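Local coordinates for CRISPR-associated protein,CRISPR-associated endonuclease Cas9 (Corynebacterium diphtheriae, PDB 6JOO), which uses a guide RNA to recognise and cut complementary double-stranded DNA of invading mobile genetic elements in CRISPR adaptive immunity, at residues Q78-F83 / I231-A236; A266-R271 / T346-R351; D821-D826 / W848-F853. All blocks are in the same frame, centred on the assembly; numbering follows the deposited sequence.

Contact 1: residues Q78-F83 / I231-A236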
loop_
_atom_site.group_PDB
_atom_site.type_symbol
_atom_site.label_atom_id
_atom_site.label_comp_id
_atom_site.label_asym_id
_atom_site.label_seq_id
_atom_site.Cartn_x
_atom_site.Cartn_y
_atom_site.Cartn_z
ATOM N N GLN A 78 -28.532 10.421 -3.228
ATOM C CA GLN A 78 -29.745 9.625 -3.375
ATOM C C GLN A 78 -30.646 9.773 -2.157
ATOM O O GLN A 78 -31.873 9.851 -2.290
ATOM C CB GLN A 78 -29.389 8.157 -3.610
ATOM C CG GLN A 78 -28.752 7.887 -4.965
ATOM C CD GLN A 78 -28.408 6.426 -5.165
ATOM O OE1 GLN A 78 -28.413 5.638 -4.219
ATOM N NE2 GLN A 78 -28.106 6.053 -6.405
ATOM N N GLN A 79 -30.055 9.820 -0.960
ATOM C CA GLN A 79 -30.849 10.013 0.250
ATOM C C GLN A 79 -31.425 11.420 0.325
ATOM O O GLN A 79 -32.530 11.608 0.848
ATOM C CB GLN A 79 -29.999 9.718 1.488
ATOM C CG GLN A 79 -29.618 8.253 1.655
ATOM C CD GLN A 79 -30.824 7.345 1.798
ATOM O OE1 GLN A 79 -31.290 6.754 0.824
ATOM N NE2 GLN A 79 -31.333 7.225 3.020
ATOM N N LEU A 80 -30.700 12.415 -0.190
ATOM C CA LEU A 80 -31.202 13.785 -0.170
ATOM C C LEU A 80 -32.377 13.956 -1.121
ATOM O O LEU A 80 -33.320 14.700 -0.826
ATOM C CB LEU A 80 -30.078 14.758 -0.520
ATOM C CG LEU A 80 -30.448 16.236 -0.626
ATOM C CD1 LEU A 80 -30.931 16.767 0.710
ATOM C CD2 LEU A 80 -29.263 17.045 -1.137
ATOM N N ASP A 81 -32.338 13.280 -2.271
ATOM C CA ASP A 81 -33.462 13.342 -3.199
ATOM C C ASP A 81 -34.699 12.675 -2.608
ATOM O O ASP A 81 -35.820 13.164 -2.788
ATOM C CB ASP A 81 -33.084 12.697 -4.534
ATOM C CG ASP A 81 -32.091 13.532 -5.333
ATOM O OD1 ASP A 81 -31.578 14.538 -4.798
ATOM O OD2 ASP A 81 -31.827 13.181 -6.503
ATOM N N LYS A 82 -34.515 11.561 -1.893
ATOM C CA LYS A 82 -35.648 10.912 -1.239
ATOM C C LYS A 82 -36.184 11.754 -0.089
ATOM O O LYS A 82 -37.392 11.748 0.174
ATOM C CB LYS A 82 -35.243 9.524 -0.740
ATOM N N PHE A 83 -35.304 12.481 0.604
ATOM C CA PHE A 83 -35.750 13.398 1.647
ATOM C C PHE A 83 -36.490 14.588 1.054
ATOM O O PHE A 83 -37.457 15.084 1.646
ATOM C CB PHE A 83 -34.551 13.870 2.471
ATOM C CG PHE A 83 -34.870 14.987 3.424
ATOM C CD1 PHE A 83 -35.430 14.720 4.662
ATOM C CD2 PHE A 83 -34.598 16.304 3.087
ATOM C CE1 PHE A 83 -35.721 15.745 5.543
ATOM C CE2 PHE A 83 -34.887 17.334 3.964
ATOM C CZ PHE A 83 -35.449 17.053 5.193
ATOM N N ILE A 231 -29.904 19.743 7.934
ATOM C CA ILE A 231 -28.474 19.628 8.218
ATOM C C ILE A 231 -28.066 18.167 8.351
ATOM O O ILE A 231 -26.931 17.797 8.025
ATOM C CB ILE A 231 -28.118 20.437 9.483
ATOM C CG1 ILE A 231 -28.487 21.909 9.293
ATOM C CG2 ILE A 231 -26.636 20.313 9.813
ATOM C CD1 ILE A 231 -27.815 22.561 8.105
ATOM N N ASP A 232 -28.985 17.310 8.807
ATOM C CA ASP A 232 -28.674 15.891 8.945
ATOM C C ASP A 232 -28.388 15.249 7.594
ATOM O O ASP A 232 -27.545 14.349 7.491
ATOM C CB ASP A 232 -29.824 15.165 9.642
ATOM C CG ASP A 232 -30.125 15.730 11.013
ATOM O OD1 ASP A 232 -29.219 16.342 11.617
ATOM O OD2 ASP A 232 -31.269 15.565 11.487
ATOM N N VAL A 233 -29.070 15.702 6.546
ATOM C CA VAL A 233 -28.978 15.059 5.239
ATOM C C VAL A 233 -27.897 15.695 4.378
ATOM O O VAL A 233 -27.106 14.998 3.736
ATOM C CB VAL A 233 -30.352 15.103 4.539
ATOM C CG1 VAL A 233 -30.312 14.289 3.260
ATOM C CG2 VAL A 233 -31.433 14.589 5.476
ATOM N N VAL A 234 -27.857 17.027 4.340
ATOM C CA VAL A 234 -26.883 17.719 3.501
ATOM C C VAL A 234 -25.466 17.400 3.955
ATOM O O VAL A 234 -24.587 17.099 3.138
ATOM C CB VAL A 234 -27.160 19.235 3.508
ATOM C CG1 VAL A 234 -26.025 19.997 2.848
ATOM C CG2 VAL A 234 -28.480 19.534 2.811
ATOM N N PHE A 235 -25.224 17.434 5.265
ATOM C CA PHE A 235 -23.892 17.226 5.812
ATOM C C PHE A 235 -23.706 15.823 6.381
ATOM O O PHE A 235 -22.863 15.625 7.265
ATOM C CB PHE A 235 -23.594 18.285 6.874
ATOM C CG PHE A 235 -23.696 19.696 6.361
ATOM C CD1 PHE A 235 -22.582 20.352 5.860
ATOM C CD2 PHE A 235 -24.910 20.366 6.374
ATOM C CE1 PHE A 235 -22.675 21.653 5.388
ATOM C CE2 PHE A 235 -25.011 21.662 5.901
ATOM C CZ PHE A 235 -23.892 22.308 5.408
ATOM N N ALA A 236 -24.463 14.846 5.887
ATOM C CA ALA A 236 -24.289 13.474 6.347
ATOM C C ALA A 236 -22.906 12.959 5.976
ATOM O O ALA A 236 -22.353 13.306 4.929
ATOM C CB ALA A 236 -25.364 12.567 5.749
#
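Leu-80 and Phe-83 meet Val-233 in a small apolar helix-to-helix contact between the far part of the arginine-rich bridge helix of Cas9 (56-86) and the last turn of helix 224-234. Both helices belong to the part of this engineered chain that precedes its glycine-serine linker. The helices come closest at Leu-80 and Val-233, whose CA atoms are 6.0 Å apart, and about 195 Å² is buried between the segments. Val-233 carries the contact by splitting its two methyls between two partners. With CG1 anti to its own backbone N (chi1 -173°), that branch points at Leu-80 and touches it twice: CG1 is 3.6 Å from Leu-80 CA and also 3.6 Å from Leu-80 CD1. The other methyl goes to the aromatic ring one turn on. Val-233 CG2 lies over one face of Phe-83 in a CH-pi contact, 4.2 Å from the ring centroid and 16° off the ring normal. It is shifted toward the rim, so that Phe-83 CG is its nearest ring atom, at 4.0 Å. The CA-CB bond of Leu-80 points neither at nor away from the other helix, but the end of the side chain comes nearer; CD1 reaches on to Val-234 CG2, a looser approach of 4.3 Å. Leu-80, Phe-83 and Val-234 are buried, and the grip across the segments is made by carbon-to-carbon contacts. Just past Val-234 the chain leaves helical geometry at Phe-235, where Arg-136 binds the carbonyls of Val-234 and Ala-236, and Arg-139 that of Phe-235. Behind helix 224-234, Ile-231 and Phe-235 pack on helix 206-219, while on the bridge helix Asp-81 forms a salt bridge with Arg-130 of helix 118-134, so the contact sits within a bundle of helices beside the bound RNA.

Contact 2: residues A266-R271 / T346-R351. With nucleotides of chain B.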
loop_
_atom_site.group_PDB
_atom_site.type_symbol
_atom_site.label_atom_id
_atom_site.label_comp_id
_atom_site.label_asym_id
_atom_site.label_seq_id
_atom_site.Cartn_x
_atom_site.Cartn_y
_atom_site.Cartn_z
ATOM N N ALA A 266 -10.136 1.809 34.742
ATOM C CA ALA A 266 -9.154 0.760 34.991
ATOM C C ALA A 266 -7.737 1.320 34.969
ATOM O O ALA A 266 -7.025 1.282 35.979
ATOM C CB ALA A 266 -9.312 -0.362 33.962
ATOM N N PHE A 267 -7.316 1.863 33.823
ATOM C CA PHE A 267 -5.930 2.295 33.662
ATOM C C PHE A 267 -5.589 3.439 34.605
ATOM O O PHE A 267 -4.507 3.466 35.203
ATOM C CB PHE A 267 -5.667 2.703 32.210
ATOM C CG PHE A 267 -4.271 3.215 31.967
ATOM C CD1 PHE A 267 -3.207 2.334 31.861
ATOM C CD2 PHE A 267 -4.022 4.574 31.846
ATOM C CE1 PHE A 267 -1.923 2.796 31.640
ATOM C CE2 PHE A 267 -2.738 5.042 31.626
ATOM C CZ PHE A 267 -1.689 4.150 31.522
ATOM N N GLN A 268 -6.499 4.403 34.745
ATOM C CA GLN A 268 -6.242 5.528 35.634
ATOM C C GLN A 268 -6.064 5.057 37.072
ATOM O O GLN A 268 -5.109 5.450 37.751
ATOM C CB GLN A 268 -7.370 6.550 35.517
ATOM C CG GLN A 268 -7.491 7.155 34.124
ATOM C CD GLN A 268 -6.478 8.260 33.865
ATOM O OE1 GLN A 268 -5.545 8.458 34.642
ATOM N NE2 GLN A 268 -6.664 8.992 32.769
ATOM N N ARG A 269 -6.966 4.193 37.548
ATOM C CA ARG A 269 -6.792 3.617 38.877
ATOM C C ARG A 269 -5.622 2.644 38.905
ATOM O O ARG A 269 -5.074 2.358 39.978
ATOM C CB ARG A 269 -8.076 2.923 39.331
ATOM N N TYR A 270 -5.226 2.131 37.741
ATOM C CA TYR A 270 -4.042 1.285 37.679
ATOM C C TYR A 270 -2.771 2.120 37.695
ATOM O O TYR A 270 -1.786 1.746 38.342
ATOM C CB TYR A 270 -4.083 0.403 36.434
ATOM C CG TYR A 270 -2.729 -0.122 36.004
ATOM C CD1 TYR A 270 -2.238 -1.321 36.501
ATOM C CD2 TYR A 270 -1.952 0.573 35.082
ATOM C CE1 TYR A 270 -1.006 -1.807 36.104
ATOM C CE2 TYR A 270 -0.723 0.098 34.683
ATOM C CZ TYR A 270 -0.255 -1.093 35.195
ATOM O OH TYR A 270 0.970 -1.571 34.796
ATOM N N ARG A 271 -2.778 3.252 36.988
ATOM C CA ARG A 271 -1.544 3.996 36.755
ATOM C C ARG A 271 -0.950 4.520 38.057
ATOM O O ARG A 271 0.252 4.368 38.306
ATOM C CB ARG A 271 -1.794 5.142 35.776
ATOM C CG ARG A 271 -0.609 6.078 35.648
ATOM C CD ARG A 271 -0.720 6.986 34.439
ATOM N NE ARG A 271 -2.032 7.613 34.315
ATOM C CZ ARG A 271 -2.252 8.746 33.655
ATOM N NH1 ARG A 271 -1.243 9.381 33.078
ATOM N NH2 ARG A 271 -3.475 9.251 33.582
ATOM N N THR A 346 -2.908 11.125 38.269
ATOM C CA THR A 346 -4.242 11.301 38.822
ATOM C C THR A 346 -5.241 10.597 37.916
ATOM O O THR A 346 -4.926 10.219 36.785
ATOM C CB THR A 346 -4.599 12.790 38.959
ATOM O OG1 THR A 346 -3.415 13.556 39.218
ATOM C CG2 THR A 346 -5.567 13.002 40.096
ATOM N N HIS A 347 -6.461 10.418 38.427
ATOM C CA HIS A 347 -7.577 9.939 37.609
ATOM C C HIS A 347 -7.949 11.069 36.654
ATOM O O HIS A 347 -8.876 11.848 36.884
ATOM C CB HIS A 347 -8.753 9.515 38.484
ATOM C CG HIS A 347 -9.741 8.629 37.788
ATOM N ND1 HIS A 347 -10.146 8.836 36.486
ATOM C CD2 HIS A 347 -10.404 7.528 38.215
ATOM C CE1 HIS A 347 -11.016 7.902 36.145
ATOM N NE2 HIS A 347 -11.190 7.096 37.176
ATOM N N ASP A 348 -7.200 11.149 35.550
ATOM C CA ASP A 348 -7.238 12.336 34.698
ATOM C C ASP A 348 -8.588 12.508 34.010
ATOM O O ASP A 348 -9.077 13.635 33.867
ATOM C CB ASP A 348 -6.114 12.268 33.662
ATOM C CG ASP A 348 -4.805 12.841 34.179
ATOM O OD1 ASP A 348 -4.734 14.070 34.402
ATOM O OD2 ASP A 348 -3.848 12.059 34.371
ATOM N N THR A 349 -9.200 11.408 33.563
ATOM C CA THR A 349 -10.460 11.510 32.831
ATOM C C THR A 349 -11.568 12.086 33.707
ATOM O O THR A 349 -12.340 12.942 33.263
ATOM C CB THR A 349 -10.868 10.143 32.276
ATOM O OG1 THR A 349 -12.295 10.010 32.323
ATOM C CG2 THR A 349 -10.235 9.034 33.080
ATOM N N ASN A 350 -11.663 11.624 34.957
ATOM C CA ASN A 350 -12.709 12.129 35.842
ATOM C C ASN A 350 -12.512 13.610 36.148
ATOM O O ASN A 350 -13.485 14.370 36.213
ATOM C CB ASN A 350 -12.755 11.310 37.134
ATOM C CG ASN A 350 -13.426 9.961 36.946
ATOM O OD1 ASN A 350 -14.021 9.692 35.904
ATOM N ND2 ASN A 350 -13.342 9.110 37.963
ATOM N N ARG A 351 -11.261 14.039 36.333
ATOM C CA ARG A 351 -10.991 15.462 36.520
ATOM C C ARG A 351 -11.369 16.253 35.274
ATOM O O ARG A 351 -11.988 17.319 35.363
ATOM C CB ARG A 351 -9.517 15.689 36.861
ATOM C CG ARG A 351 -8.989 14.856 38.010
ATOM C CD ARG A 351 -7.491 15.059 38.186
ATOM N NE ARG A 351 -7.162 16.264 38.944
ATOM C CZ ARG A 351 -6.750 17.405 38.399
ATOM N NH1 ARG A 351 -6.611 17.500 37.083
ATOM N NH2 ARG A 351 -6.473 18.449 39.169
ATOM P P U B 6 1.258 6.492 31.255
ATOM O OP1 U B 6 -0.155 6.891 31.036
ATOM O OP2 U B 6 2.115 6.124 30.101
ATOM O "O5'" U B 6 1.974 7.685 32.023
ATOM C "C5'" U B 6 2.459 8.809 31.313
ATOM C "C4'" U B 6 3.752 9.309 31.900
ATOM O "O4'" U B 6 4.623 8.189 32.201
ATOM C "C3'" U B 6 4.584 10.193 30.988
ATOM O "O3'" U B 6 4.138 11.537 30.984
ATOM C "C2'" U B 6 5.991 10.018 31.542
ATOM O "O2'" U B 6 6.181 10.823 32.696
ATOM C "C1'" U B 6 5.969 8.550 31.974
ATOM N N1 U B 6 6.525 7.646 30.942
ATOM C C2 U B 6 7.886 7.673 30.697
ATOM O O2 U B 6 8.661 8.412 31.281
ATOM N N3 U B 6 8.312 6.797 29.730
ATOM C C4 U B 6 7.536 5.914 29.006
ATOM O O4 U B 6 8.070 5.188 28.167
ATOM C C5 U B 6 6.142 5.946 29.323
ATOM C C6 U B 6 5.698 6.787 30.259
ATOM P P A B 5 2.322 0.690 30.181
ATOM O OP1 A B 5 0.886 0.572 29.828
ATOM O OP2 A B 5 3.348 0.774 29.109
ATOM O "O5'" A B 5 2.503 1.960 31.122
ATOM C "C5'" A B 5 1.734 2.096 32.306
ATOM C "C4'" A B 5 2.255 3.206 33.181
ATOM O "O4'" A B 5 3.560 2.855 33.706
ATOM C "C3'" A B 5 2.486 4.542 32.496
ATOM O "O3'" A B 5 1.294 5.284 32.313
ATOM C "C2'" A B 5 3.494 5.212 33.420
ATOM O "O2'" A B 5 2.847 5.727 34.575
ATOM C "C1'" A B 5 4.350 4.018 33.843
ATOM N N9 A B 5 5.552 3.875 33.002
ATOM C C8 A B 5 5.772 2.988 31.979
ATOM N N7 A B 5 6.952 3.114 31.423
ATOM C C5 A B 5 7.544 4.152 32.126
ATOM C C6 A B 5 8.802 4.768 32.023
ATOM N N6 A B 5 9.725 4.415 31.128
ATOM N N1 A B 5 9.080 5.778 32.878
ATOM C C2 A B 5 8.150 6.132 33.774
ATOM N N3 A B 5 6.934 5.627 33.968
ATOM C C4 A B 5 6.692 4.631 33.102
#
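Gln-268 and Arg-271 of helix 265-277 reach the start of helix 348-355, where His-347 occupies the N-cap position and centres an inverse gamma turn. Both segments lie in the Cas9 alpha-helical lobe, in the part of the fused chain before its linker. Phe-267 turns from this junction to the sgRNA and sets its ring edge against the sugar-phosphate backbone, with CZ 3.3 Å from O3' of A5 of chain B. Gln-268 then does most of the protein-side packing. Its CB sits over the centre of the His-347 ring, 3.8 Å from the centroid, in a CH-pi contact; Asn-350 ND2 lies over the opposite face, and Asp-265 holds His-347 NE2. Gln-268 CG rests on Thr-349 CG2 at 3.5 Å. The glutamine chain bends at chi2 (-80°), bringing OE1 to Asp-348 N at the helix start, a straight but weak hydrogen bond of 3.3 Å. OE1 also lies close to Thr-346 O, another acceptor, so the amide orientation is doubtful. Tyr-270 brings its ring edge to the sugar of A5 of chain B, and its OH bonds to another RNA sugar. Arg-271 joins protein and nucleic acid: NH1 lies 3.4 Å from OP1 of U6 of chain B, whose phosphate the cation probably helps neutralise, and NH2 makes a 2.9 Å salt bridge with Asp-348 OD2, the guanidinium and carboxylate planes 48° apart.

Contact 3: residues D821-D826 / W848-F853. With nucleotides of chain C.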
loop_
_atom_site.group_PDB
_atom_site.type_symbol
_atom_site.label_atom_id
_atom_site.label_comp_id
_atom_site.label_asym_id
_atom_site.label_seq_id
_atom_site.Cartn_x
_atom_site.Cartn_y
_atom_site.Cartn_z
ATOM N N ASP A 821 12.449 -12.764 -13.674
ATOM C CA ASP A 821 12.918 -14.088 -14.051
ATOM C C ASP A 821 14.394 -14.025 -14.413
ATOM O O ASP A 821 14.884 -13.032 -14.962
ATOM C CB ASP A 821 12.116 -14.644 -15.230
ATOM C CG ASP A 821 11.278 -15.852 -14.850
ATOM O OD1 ASP A 821 11.646 -16.549 -13.877
ATOM O OD2 ASP A 821 10.252 -16.108 -15.519
ATOM N N GLU A 822 15.099 -15.102 -14.097
ATOM C CA GLU A 822 16.532 -15.213 -14.326
ATOM C C GLU A 822 16.795 -15.950 -15.632
ATOM O O GLU A 822 16.225 -17.019 -15.876
ATOM C CB GLU A 822 17.207 -15.945 -13.167
ATOM C CG GLU A 822 18.651 -16.356 -13.434
ATOM C CD GLU A 822 19.265 -17.110 -12.269
ATOM O OE1 GLU A 822 18.631 -17.166 -11.192
ATOM O OE2 GLU A 822 20.381 -17.646 -12.429
ATOM N N LEU A 823 17.667 -15.384 -16.461
ATOM C CA LEU A 823 18.056 -15.988 -17.724
ATOM C C LEU A 823 19.545 -16.295 -17.724
ATOM O O LEU A 823 20.342 -15.580 -17.112
ATOM C CB LEU A 823 17.749 -15.077 -18.913
ATOM C CG LEU A 823 16.327 -14.573 -19.107
ATOM C CD1 LEU A 823 16.272 -13.716 -20.354
ATOM C CD2 LEU A 823 15.353 -15.732 -19.196
ATOM N N VAL A 824 19.912 -17.360 -18.431
ATOM C CA VAL A 824 21.299 -17.645 -18.781
ATOM C C VAL A 824 21.430 -17.426 -20.280
ATOM O O VAL A 824 20.708 -18.047 -21.067
ATOM C CB VAL A 824 21.710 -19.069 -18.379
ATOM C CG1 VAL A 824 23.141 -19.345 -18.790
ATOM C CG2 VAL A 824 21.549 -19.256 -16.887
ATOM N N VAL A 825 22.331 -16.527 -20.677
ATOM C CA VAL A 825 22.444 -16.078 -22.059
ATOM C C VAL A 825 23.889 -16.201 -22.520
ATOM O O VAL A 825 24.816 -15.830 -21.792
ATOM C CB VAL A 825 21.955 -14.622 -22.222
ATOM C CG1 VAL A 825 22.087 -14.169 -23.668
ATOM C CG2 VAL A 825 20.519 -14.478 -21.736
ATOM N N ASP A 826 24.075 -16.711 -23.738
ATOM C CA ASP A 826 25.382 -16.754 -24.395
ATOM C C ASP A 826 25.510 -15.487 -25.232
ATOM O O ASP A 826 24.937 -15.382 -26.319
ATOM C CB ASP A 826 25.516 -18.016 -25.243
ATOM C CG ASP A 826 26.855 -18.113 -25.961
ATOM O OD1 ASP A 826 27.793 -17.365 -25.608
ATOM O OD2 ASP A 826 26.965 -18.945 -26.888
ATOM N N TRP A 848 21.485 -13.097 -16.627
ATOM C CA TRP A 848 20.734 -11.862 -16.786
ATOM C C TRP A 848 19.382 -11.979 -16.097
ATOM O O TRP A 848 18.901 -13.078 -15.809
ATOM C CB TRP A 848 20.538 -11.512 -18.267
ATOM C CG TRP A 848 21.821 -11.254 -18.991
ATOM C CD1 TRP A 848 22.687 -12.187 -19.484
ATOM C CD2 TRP A 848 22.390 -9.976 -19.298
ATOM N NE1 TRP A 848 23.759 -11.569 -20.078
ATOM C CE2 TRP A 848 23.601 -10.211 -19.979
ATOM C CE3 TRP A 848 21.992 -8.655 -19.066
ATOM C CZ2 TRP A 848 24.417 -9.177 -20.431
ATOM C CZ3 TRP A 848 22.805 -7.628 -19.513
ATOM C CH2 TRP A 848 24.004 -7.895 -20.190
ATOM N N ARG A 849 18.773 -10.821 -15.843
ATOM C CA ARG A 849 17.489 -10.716 -15.164
ATOM C C ARG A 849 16.498 -9.956 -16.035
ATOM O O ARG A 849 16.853 -8.961 -16.676
ATOM C CB ARG A 849 17.637 -10.009 -13.812
ATOM C CG ARG A 849 16.334 -9.841 -13.051
ATOM C CD ARG A 849 16.500 -8.891 -11.879
ATOM N NE ARG A 849 17.119 -7.633 -12.286
ATOM C CZ ARG A 849 18.276 -7.181 -11.814
ATOM N NH1 ARG A 849 18.762 -6.024 -12.246
ATOM N NH2 ARG A 849 18.941 -7.877 -10.902
ATOM N N VAL A 850 15.255 -10.424 -16.049
ATOM C CA VAL A 850 14.195 -9.811 -16.840
ATOM C C VAL A 850 13.574 -8.692 -16.013
ATOM O O VAL A 850 12.876 -8.950 -15.029
ATOM C CB VAL A 850 13.143 -10.845 -17.257
ATOM C CG1 VAL A 850 11.988 -10.172 -17.994
ATOM C CG2 VAL A 850 13.780 -11.928 -18.115
ATOM N N ASP A 851 13.826 -7.445 -16.410
ATOM C CA ASP A 851 13.292 -6.292 -15.699
ATOM C C ASP A 851 12.064 -5.684 -16.362
ATOM O O ASP A 851 11.350 -4.916 -15.710
ATOM C CB ASP A 851 14.370 -5.211 -15.550
ATOM C CG ASP A 851 15.370 -5.532 -14.454
ATOM O OD1 ASP A 851 14.990 -6.233 -13.492
ATOM O OD2 ASP A 851 16.534 -5.088 -14.551
ATOM N N GLY A 852 11.804 -6.006 -17.624
ATOM C CA GLY A 852 10.643 -5.467 -18.310
ATOM C C GLY A 852 10.494 -6.078 -19.686
ATOM O O GLY A 852 11.368 -6.802 -20.172
ATOM N N PHE A 853 9.359 -5.772 -20.304
ATOM C CA PHE A 853 9.056 -6.152 -21.682
ATOM C C PHE A 853 9.029 -4.846 -22.472
ATOM O O PHE A 853 8.010 -4.158 -22.529
ATOM C CB PHE A 853 7.744 -6.909 -21.770
ATOM C CG PHE A 853 7.614 -8.012 -20.762
ATOM C CD1 PHE A 853 8.688 -8.836 -20.478
ATOM C CD2 PHE A 853 6.420 -8.217 -20.087
ATOM C CE1 PHE A 853 8.579 -9.850 -19.549
ATOM C CE2 PHE A 853 6.303 -9.232 -19.155
ATOM C CZ PHE A 853 7.385 -10.050 -18.885
ATOM P P DG C 3 8.677 -2.340 -19.446
ATOM O OP1 DG C 3 8.064 -3.689 -19.494
ATOM O OP2 DG C 3 10.128 -2.206 -19.693
ATOM O "O5'" DG C 3 7.936 -1.344 -20.466
ATOM C "C5'" DG C 3 6.528 -1.449 -20.698
ATOM C "C4'" DG C 3 5.952 -0.123 -21.190
ATOM O "O4'" DG C 3 6.679 0.963 -20.591
ATOM C "C3'" DG C 3 6.013 0.093 -22.696
ATOM O "O3'" DG C 3 4.745 -0.191 -23.256
ATOM C "C2'" DG C 3 6.354 1.574 -22.868
ATOM C "C1'" DG C 3 6.812 2.037 -21.487
ATOM N N9 DG C 3 8.199 2.467 -21.461
ATOM C C8 DG C 3 9.281 1.731 -21.050
ATOM N N7 DG C 3 10.409 2.374 -21.136
ATOM C C5 DG C 3 10.053 3.619 -21.640
ATOM C C6 DG C 3 10.855 4.745 -21.945
ATOM O O6 DG C 3 12.081 4.869 -21.829
ATOM N N1 DG C 3 10.094 5.801 -22.431
ATOM C C2 DG C 3 8.732 5.774 -22.599
ATOM N N2 DG C 3 8.173 6.892 -23.078
ATOM N N3 DG C 3 7.969 4.728 -22.318
ATOM C C4 DG C 3 8.694 3.690 -21.844
#
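Leu-823 and Trp-848 form a hydrogen-bonded antiparallel pair in the five-stranded sheet of the Cas9 C-terminal domain, downstream of the linker of this fused chain. Leu-823 N donates to Trp-848 O at 2.7 Å, and Trp-848 N returns a bond of 2.8 Å to Leu-823 O. The pairing continues past the non-hydrogen-bonded pair Glu-822 and Arg-849 to Val-850 N, which meets Asp-821 O at 2.8 Å. The short strands are well twisted, their directions 137° apart. On the face of Leu-823 and Trp-848, side chains touch diagonally across the strands. Leu-823 CD1 packs on Val-850 CG2 at 3.8 Å, and Val-825 CB approaches the five-membered ring of the indole, 3.7 Å from Trp-848 CD1. With CG anti to the carbonyl carbon (chi1 -63°), the indole of Trp-848 is set across the side chain of Val-825 at about a right angle; Trp-848 NE1 is anchored by Ile-845 O. Glu-822 and Arg-849 lie on the other face, where Arg-849 bends at its third torsion to bring NE to the syn side of Asp-851 OD1, a salt bridge of 2.8 Å.

Further out, Asp-821 and Glu-822 are tied by salt bridges to Arg-905 and Arg-906, just beyond the neighbouring strand 902-904, while Asp-851 also pairs with Arg-862 of strand 858-863 on the sheet's other flank. Asp-851 and Gly-852 together face Arg-860 in a classic beta bulge. Immediately after it the strand reaches the bound DNA by its backbone: Phe-853 N donates to the phosphate oxygen OP1 of DG3 of chain C at 2.6 Å.

The three contacts follow one another along the chain and are far apart in space. Contacts 1 and 2, both among helices, have centres about 41 Å apart and nearest atoms about 27 Å apart. Contact 3, a sheet pairing, lies on the opposite side of the chain's centre from both, its centre about 57 Å from that of contact 1 and about 62 Å from that of contact 2. Nucleic acid is what they share: RNA runs beside 78-83, whose Gln-78 packs on a phosphate, and against 266-271, whereas 848-853 meets DNA. The linker of the engineered chain falls between contacts 2 and 3.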